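Local coordinates for 1-Cys peroxiredoxin (Vibrio vulnificus MO6-24/O, PDB 5K2I), which probably reduces hydrogen peroxide and related peroxides as a thiol peroxidase of the 1-Cys type, and is implicated in scavenging nitric oxide, at residues 34-39 / 126-131. Sequence-based numbering, arbitrary orientation.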
ATOM      1  N   LYS A  34      11.137  21.678 -17.603  1.00  8.45           N
ATOM      2  CA  LYS A  34      11.364  20.424 -16.908  1.00  9.90           C
ATOM      3  C   LYS A  34      10.298  20.320 -15.822  1.00  9.84           C
ATOM      4  O   LYS A  34      10.200  21.168 -14.922  1.00  9.69           O
ATOM      5  CB  LYS A  34      12.758  20.348 -16.305  1.00 11.04           C
ATOM      6  CG  LYS A  34      13.032  18.977 -15.696  1.00 11.47           C
ATOM      7  CD  LYS A  34      14.378  18.921 -14.974  1.00 15.29           C
ATOM      8  CE  LYS A  34      15.558  19.058 -15.924  1.00 17.78           C
ATOM      9  NZ  LYS A  34      15.650  17.922 -16.881  1.00 20.27           N
ATOM     10  N   VAL A  35       9.471  19.294 -15.935  1.00  7.50           N
ATOM     11  CA  VAL A  35       8.297  19.135 -15.094  1.00  7.63           C
ATOM     12  C   VAL A  35       8.359  17.840 -14.317  1.00  7.44           C
ATOM     13  O   VAL A  35       8.729  16.811 -14.865  1.00  8.98           O
ATOM     14  CB  VAL A  35       7.008  19.148 -15.949  1.00  7.43           C
ATOM     15  CG1 VAL A  35       5.768  18.880 -15.104  1.00  8.45           C
ATOM     16  CG2 VAL A  35       6.880  20.463 -16.684  1.00  7.84           C
ATOM     17  N   VAL A  36       8.035  17.903 -13.036  1.00  7.94           N
ATOM     18  CA  VAL A  36       7.824  16.694 -12.258  1.00  7.87           C
ATOM     19  C   VAL A  36       6.321  16.515 -12.094  1.00  8.67           C
ATOM     20  O   VAL A  36       5.639  17.421 -11.632  1.00  8.86           O
ATOM     21  CB  VAL A  36       8.521  16.761 -10.894  1.00  8.88           C
ATOM     22  CG1 VAL A  36       8.034  15.625  -9.991  1.00 10.85           C
ATOM     23  CG2 VAL A  36      10.025  16.710 -11.087  1.00  9.88           C
ATOM     24  N   LEU A  37       5.803  15.372 -12.542  1.00  8.07           N
ATOM     25  CA  LEU A  37       4.383  15.049 -12.437  1.00  7.43           C
ATOM     26  C   LEU A  37       4.227  13.783 -11.633  1.00  7.56           C
ATOM     27  O   LEU A  37       4.900  12.791 -11.917  1.00  8.53           O
ATOM     28  CB  LEU A  37       3.778  14.865 -13.826  1.00  7.58           C
ATOM     29  CG  LEU A  37       2.311  14.452 -13.947  1.00  8.24           C
ATOM     30  CD1 LEU A  37       1.426  15.584 -13.487  1.00 10.59           C
ATOM     31  CD2 LEU A  37       1.981  14.059 -15.383  1.00 10.04           C
ATOM     32  N   PHE A  38       3.355  13.794 -10.634  1.00  7.56           N
ATOM     33  CA  PHE A  38       3.105  12.564  -9.886  1.00  7.98           C
ATOM     34  C   PHE A  38       1.610  12.342  -9.745  1.00  7.91           C
ATOM     35  O   PHE A  38       0.821  13.293  -9.681  1.00  7.93           O
ATOM     36  CB  PHE A  38       3.800  12.578  -8.499  1.00  8.47           C
ATOM     37  CG  PHE A  38       3.284  13.632  -7.564  1.00  7.27           C
ATOM     38  CD1 PHE A  38       3.789  14.918  -7.618  1.00 10.74           C
ATOM     39  CD2 PHE A  38       2.285  13.339  -6.652  1.00  9.84           C
ATOM     40  CE1 PHE A  38       3.313  15.901  -6.768  1.00  9.64           C
ATOM     41  CE2 PHE A  38       1.801  14.312  -5.802  1.00 11.93           C
ATOM     42  CZ  PHE A  38       2.313  15.593  -5.860  1.00 13.35           C
ATOM     43  N   ALA A  39       1.232  11.067  -9.732  1.00  7.14           N
ATOM     44  CA  ALA A  39      -0.166  10.671  -9.682  1.00  6.96           C
ATOM     45  C   ALA A  39      -0.488   9.848  -8.450  1.00  7.95           C
ATOM     46  O   ALA A  39       0.374   9.133  -7.918  1.00  8.44           O
ATOM     47  CB  ALA A  39      -0.528   9.875 -10.933  1.00  8.75           C
ATOM     48  N   ALA A 126       5.407   8.536 -10.897  1.00  7.17           N
ATOM     49  CA  ALA A 126       5.994   9.862 -10.991  1.00  7.90           C
ATOM     50  C   ALA A 126       6.858   9.927 -12.228  1.00  8.45           C
ATOM     51  O   ALA A 126       7.486   8.932 -12.620  1.00  8.48           O
ATOM     52  CB  ALA A 126       6.801  10.199  -9.743  1.00 10.40           C
ATOM     53  N   MET A 127       6.863  11.102 -12.842  1.00  7.34           N
ATOM     54  CA  MET A 127       7.583  11.366 -14.076  1.00  7.99           C
ATOM     55  C   MET A 127       8.449  12.605 -13.982  1.00  7.70           C
ATOM     56  O   MET A 127       8.088  13.581 -13.299  1.00  9.49           O
ATOM     57  CB  MET A 127       6.619  11.618 -15.231  1.00 11.64           C
ATOM     58  CG  MET A 127       5.789  10.500 -15.704  1.00 13.45           C
ATOM     59  SD  MET A 127       4.710  11.236 -16.959  1.00 12.30           S
ATOM     60  CE  MET A 127       3.908   9.744 -17.524  1.00 13.42           C
ATOM     61  N   ILE A 128       9.558  12.581 -14.713  1.00  8.81           N
ATOM     62  CA  ILE A 128      10.227  13.808 -15.129  1.00  8.27           C
ATOM     63  C   ILE A 128       9.942  13.982 -16.617  1.00  9.54           C
ATOM     64  O   ILE A 128      10.173  13.066 -17.408  1.00  9.58           O
ATOM     65  CB  ILE A 128      11.741  13.761 -14.881  1.00  9.63           C
ATOM     66  CG1 ILE A 128      12.033  13.552 -13.390  1.00 10.85           C
ATOM     67  CG2 ILE A 128      12.425  15.040 -15.402  1.00 11.96           C
ATOM     68  CD1 ILE A 128      13.485  13.192 -13.085  1.00 13.91           C
ATOM     69  N   ILE A 129       9.433  15.149 -16.978  1.00  8.09           N
ATOM     70  CA  ILE A 129       9.014  15.445 -18.344  1.00  8.48           C
ATOM     71  C   ILE A 129       9.794  16.652 -18.844  1.00  8.56           C
ATOM     72  O   ILE A 129       9.753  17.711 -18.228  1.00  9.38           O
ATOM     73  CB  ILE A 129       7.507  15.738 -18.417  1.00  7.98           C
ATOM     74  CG1 ILE A 129       6.737  14.652 -17.661  1.00 10.17           C
ATOM     75  CG2 ILE A 129       7.049  15.835 -19.865  1.00  9.84           C
ATOM     76  CD1 ILE A 129       5.358  15.063 -17.245  1.00 13.15           C
ATOM     77  N   ASP A 130      10.502  16.490 -19.953  1.00  8.32           N
ATOM     78  CA  ASP A 130      11.304  17.571 -20.516  1.00  8.67           C
ATOM     79  C   ASP A 130      10.702  18.016 -21.830  1.00  9.30           C
ATOM     80  O   ASP A 130      10.698  17.260 -22.798  1.00  9.14           O
ATOM     81  CB  ASP A 130      12.750  17.124 -20.713  1.00 10.82           C
ATOM     82  CG  ASP A 130      13.493  16.958 -19.396  1.00 13.14           C
ATOM     83  OD1 ASP A 130      13.762  17.987 -18.737  1.00 15.09           O
ATOM     84  OD2 ASP A 130      13.820  15.812 -19.012  1.00 14.59           O
ATOM     85  N   ASN A 131      10.190  19.240 -21.850  1.00  8.74           N
ATOM     86  CA  ASN A 131       9.500  19.762 -23.031  1.00  8.50           C
ATOM     87  C   ASN A 131       8.462  18.758 -23.553  1.00  9.08           C
ATOM     88  O   ASN A 131       8.387  18.483 -24.752  1.00 10.61           O
ATOM     89  CB  ASN A 131      10.507  20.102 -24.141  1.00 10.47           C
ATOM     90  CG  ASN A 131       9.872  20.841 -25.315  1.00 10.04           C
ATOM     91  OD1 ASN A 131       9.068  21.763 -25.144  1.00 11.83           O
ATOM     92  ND2 ASN A 131      10.233  20.428 -26.520  1.00 11.20           N
TER
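Val35 and Leu37 each trade two backbone hydrogen bonds with their partners, Ile129 and Met127, and so zip strands 34-39 and 126-130 together antiparallel. Around Val35 both bonds measure 2.8 Å, Val35 N to Ile129 O and Ile129 N to Val35 O. The Leu37 pair is less even: Met127 N lies 2.7 Å from Leu37 O, whereas Leu37 N reaches Met127 O at 3.0 Å. Val36 CA adds a CA-H...O contact to the same Met127 O (3.3 Å).

Apolar side chains make up most of both faces. On the face of Val35, Leu37, Met127 and Ile129, Ile129 CD1 rests against Leu37 CB at 3.8 Å, and Leu37 CD2 approaches Met127 SD. On the other, Phe38 CB meets Ala126 CB at 4.0 Å while the phenyl ring turns from Ala126 and stacks on Tyr56; helix 150-156 covers Val36, Ala126 and Ile128 through Ile153.

At the partly exposed end, Lys34 bends at chi3 and chi4 (-67° and -64°), curling NZ back to Asp130 OD1, which it meets syn at 2.6 Å in a salt bridge. Asp130 OD2 is held by Thr135 OG1, a second anchor likely to steady the carboxylate.

Strand 34-40 also pairs with parallel strand 70-75, placing this contact inside the mixed sheet of the thioredoxin fold. Four backbone bonds fix the register in that buried interior, while the charged pair sits where the face of Val36 and Ile128 becomes partly exposed.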